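Local coordinates for protein cysteine protease (Listeria monocytogenes, PDB 5HU4) that anchors surface proteins to the cell wall, as a class A sortase, by cleaving their C-terminal sorting signal and transferring the thioester-bound intermediate to the wall, at residues T74-L79 and E136-Y141. Residues are numbered along the deposited sequence; the frame is centred on the assembly and turned at random.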
ATOM      1  N   THR A  74       3.671  -3.353  -8.147  1.00 23.95           N
ATOM      2  CA  THR A  74       3.847  -4.183  -9.333  1.00 22.34           C
ATOM      3  C   THR A  74       2.981  -5.440  -9.313  1.00 21.12           C
ATOM      4  O   THR A  74       2.681  -5.995  -8.255  1.00 21.92           O
ATOM      5  CB  THR A  74       5.325  -4.598  -9.515  1.00 23.55           C
ATOM      6  OG1 THR A  74       5.493  -5.233 -10.790  1.00 23.18           O
ATOM      7  CG2 THR A  74       5.765  -5.551  -8.410  1.00 21.83           C
ATOM      8  N   ASP A  75       2.570  -5.867 -10.503  1.00 19.85           N
ATOM      9  CA  ASP A  75       1.862  -7.127 -10.681  1.00 21.27           C
ATOM     10  C   ASP A  75       2.790  -8.114 -11.378  1.00 22.88           C
ATOM     11  O   ASP A  75       2.346  -9.123 -11.929  1.00 23.88           O
ATOM     12  CB  ASP A  75       0.576  -6.925 -11.487  1.00 20.69           C
ATOM     13  CG  ASP A  75       0.794  -6.094 -12.743  1.00 24.29           C
ATOM     14  OD1 ASP A  75       1.962  -5.895 -13.141  1.00 20.13           O
ATOM     15  OD2 ASP A  75      -0.208  -5.642 -13.335  1.00 22.27           O
ATOM     16  N   LEU A  76       4.083  -7.787 -11.339  1.00 24.10           N
ATOM     17  CA  LEU A  76       5.150  -8.527 -12.015  1.00 24.44           C
ATOM     18  C   LEU A  76       5.008  -8.492 -13.536  1.00 25.37           C
ATOM     19  O   LEU A  76       5.602  -9.304 -14.244  1.00 26.79           O
ATOM     20  CB  LEU A  76       5.215  -9.974 -11.519  1.00 25.56           C
ATOM     21  CG  LEU A  76       6.385 -10.271 -10.577  1.00 32.07           C
ATOM     22  CD1 LEU A  76       6.253  -9.489  -9.279  1.00 29.17           C
ATOM     23  CD2 LEU A  76       6.497 -11.763 -10.301  1.00 30.01           C
ATOM     24  N   GLU A  77       4.228  -7.537 -14.030  1.00 22.59           N
ATOM     25  CA  GLU A  77       4.170  -7.250 -15.459  1.00 25.73           C
ATOM     26  C   GLU A  77       4.530  -5.786 -15.683  1.00 26.05           C
ATOM     27  O   GLU A  77       5.315  -5.452 -16.571  1.00 27.29           O
ATOM     28  CB  GLU A  77       2.785  -7.560 -16.032  1.00 27.58           C
ATOM     29  CG  GLU A  77       2.410  -9.035 -16.005  1.00 37.13           C
ATOM     30  CD  GLU A  77       3.384  -9.910 -16.776  1.00 59.51           C
ATOM     31  OE1 GLU A  77       3.878  -9.464 -17.833  1.00 61.03           O
ATOM     32  OE2 GLU A  77       3.654 -11.044 -16.325  1.00 46.85           O
ATOM     33  N   ASN A  78       3.955  -4.917 -14.858  1.00 24.77           N
ATOM     34  CA  ASN A  78       4.225  -3.487 -14.932  1.00 24.68           C
ATOM     35  C   ASN A  78       4.676  -2.913 -13.595  1.00 25.71           C
ATOM     36  O   ASN A  78       4.288  -3.404 -12.533  1.00 23.27           O
ATOM     37  CB  ASN A  78       2.986  -2.735 -15.418  1.00 25.10           C
ATOM     38  CG  ASN A  78       2.716  -2.946 -16.890  1.00 27.63           C
ATOM     39  OD1 ASN A  78       3.630  -2.894 -17.713  1.00 28.81           O
ATOM     40  ND2 ASN A  78       1.456  -3.184 -17.234  1.00 24.60           N
ATOM     41  N   LEU A  79       5.499  -1.871 -13.657  1.00 25.43           N
ATOM     42  CA  LEU A  79       5.900  -1.138 -12.465  1.00 22.09           C
ATOM     43  C   LEU A  79       5.102   0.155 -12.365  1.00 23.84           C
ATOM     44  O   LEU A  79       5.212   1.029 -13.225  1.00 22.98           O
ATOM     45  CB  LEU A  79       7.400  -0.842 -12.488  1.00 26.63           C
ATOM     46  CG  LEU A  79       7.927   0.113 -11.417  1.00 24.86           C
ATOM     47  CD1 LEU A  79       7.662  -0.439 -10.027  1.00 23.82           C
ATOM     48  CD2 LEU A  79       9.414   0.370 -11.617  1.00 27.14           C
ATOM     49  N   GLU A 136      15.976  -5.669 -13.587  1.00 43.04           N
ATOM     50  CA  GLU A 136      16.678  -4.598 -12.882  1.00 41.34           C
ATOM     51  C   GLU A 136      15.744  -3.775 -11.991  1.00 38.49           C
ATOM     52  O   GLU A 136      16.093  -3.455 -10.855  1.00 39.42           O
ATOM     53  CB  GLU A 136      17.395  -3.689 -13.891  1.00 44.57           C
ATOM     54  CG  GLU A 136      16.472  -3.011 -14.887  1.00 47.34           C
ATOM     55  CD  GLU A 136      17.214  -2.237 -15.955  1.00 58.59           C
ATOM     56  OE1 GLU A 136      18.421  -1.972 -15.771  1.00 66.25           O
ATOM     57  OE2 GLU A 136      16.587  -1.889 -16.981  1.00 58.17           O
ATOM     58  N   LEU A 137      14.559  -3.445 -12.501  1.00 38.61           N
ATOM     59  CA  LEU A 137      13.594  -2.648 -11.750  1.00 33.43           C
ATOM     60  C   LEU A 137      13.025  -3.446 -10.586  1.00 34.68           C
ATOM     61  O   LEU A 137      12.855  -2.921  -9.485  1.00 34.75           O
ATOM     62  CB  LEU A 137      12.463  -2.167 -12.661  1.00 33.83           C
ATOM     63  CG  LEU A 137      12.791  -1.035 -13.637  1.00 33.77           C
ATOM     64  CD1 LEU A 137      11.676  -0.861 -14.658  1.00 28.39           C
ATOM     65  CD2 LEU A 137      13.043   0.263 -12.887  1.00 34.40           C
ATOM     66  N   GLU A 138      12.731  -4.717 -10.842  1.00 34.22           N
ATOM     67  CA  GLU A 138      12.217  -5.607  -9.808  1.00 34.02           C
ATOM     68  C   GLU A 138      13.214  -5.747  -8.665  1.00 36.09           C
ATOM     69  O   GLU A 138      12.844  -5.650  -7.498  1.00 32.43           O
ATOM     70  CB  GLU A 138      11.890  -6.980 -10.394  1.00 34.09           C
ATOM     71  CG  GLU A 138      11.909  -8.105  -9.375  1.00 31.00           C
ATOM     72  CD  GLU A 138      11.281  -9.378  -9.896  1.00 30.29           C
ATOM     73  OE1 GLU A 138      11.868 -10.003 -10.803  1.00 37.33           O
ATOM     74  OE2 GLU A 138      10.205  -9.760  -9.394  1.00 35.16           O
ATOM     75  N   ASN A 139      14.480  -5.970  -9.004  1.00 36.68           N
ATOM     76  CA  ASN A 139      15.516  -6.135  -7.993  1.00 38.00           C
ATOM     77  C   ASN A 139      15.881  -4.824  -7.300  1.00 36.30           C
ATOM     78  O   ASN A 139      16.404  -4.830  -6.187  1.00 39.75           O
ATOM     79  CB  ASN A 139      16.770  -6.757  -8.612  1.00 42.45           C
ATOM     80  CG  ASN A 139      16.766  -8.273  -8.537  1.00 41.93           C
ATOM     81  OD1 ASN A 139      16.353  -8.952  -9.477  1.00 41.07           O
ATOM     82  ND2 ASN A 139      17.227  -8.811  -7.413  1.00 43.83           N
ATOM     83  N   LYS A 140      15.604  -3.701  -7.954  1.00 34.94           N
ATOM     84  CA  LYS A 140      15.928  -2.401  -7.377  1.00 34.43           C
ATOM     85  C   LYS A 140      14.877  -1.957  -6.368  1.00 34.33           C
ATOM     86  O   LYS A 140      15.206  -1.554  -5.252  1.00 35.35           O
ATOM     87  CB  LYS A 140      16.073  -1.340  -8.469  1.00 34.14           C
ATOM     88  CG  LYS A 140      16.859  -0.116  -8.022  1.00 35.91           C
ATOM     89  CD  LYS A 140      16.540   1.107  -8.866  1.00 35.53           C
ATOM     90  CE  LYS A 140      17.413   2.285  -8.461  1.00 40.23           C
ATOM     91  NZ  LYS A 140      17.543   2.394  -6.981  1.00 45.18           N
ATOM     92  N   TYR A 141      13.609  -2.034  -6.761  1.00 34.36           N
ATOM     93  CA  TYR A 141      12.527  -1.520  -5.929  1.00 33.23           C
ATOM     94  C   TYR A 141      11.861  -2.604  -5.091  1.00 31.66           C
ATOM     95  O   TYR A 141      11.324  -2.324  -4.022  1.00 28.03           O
ATOM     96  CB  TYR A 141      11.486  -0.814  -6.796  1.00 26.43           C
ATOM     97  CG  TYR A 141      12.031   0.418  -7.478  1.00 28.59           C
ATOM     98  CD1 TYR A 141      12.498   1.492  -6.732  1.00 30.15           C
ATOM     99  CD2 TYR A 141      12.084   0.508  -8.862  1.00 28.53           C
ATOM    100  CE1 TYR A 141      13.003   2.621  -7.345  1.00 29.58           C
ATOM    101  CE2 TYR A 141      12.585   1.636  -9.484  1.00 32.11           C
ATOM    102  CZ  TYR A 141      13.042   2.690  -8.720  1.00 30.71           C
ATOM    103  OH  TYR A 141      13.543   3.816  -9.329  1.00 37.44           O
TER
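Leu137, in the first turn of the C-terminal helix 135-141, sets its branched end against Leu79: the two CD2 methyls lie 3.8 Å apart, and the side chains meet at about a right angle. Leu79 gets there because its CG stands anti to the backbone N (chi1 170°), extending the chain from the first residues of strand 78-91 to the helix; a long, branched apolar residue suits this reach. Next, Glu138 runs out extended, with its CG anti to the backbone N, and brings OE2 alongside the exposed Leu76, 4.0 Å from Leu76 CD1; a carboxylate suits this solvent-facing border. The helix thus packs on the turn joining strands 70-74 and 78-91, an antiparallel hairpin of the sortase beta fold, at the surface and away from the active site. Within that turn Thr74 OG1 accepts from Leu76 N in an ST turn and donates to Asn78 O, while Asp75 OD1 takes two backbone N-H groups, that of Asn78 nearly straight (170°); small polar side chains so close to the main chain can fix its path. One helical turn beyond Leu137, Tyr141 brings ring atom CD2 within 3.8 Å of Leu79 CD2; a flat aromatic ring can take this methyl and still stack with Tyr72 of strand 70-74.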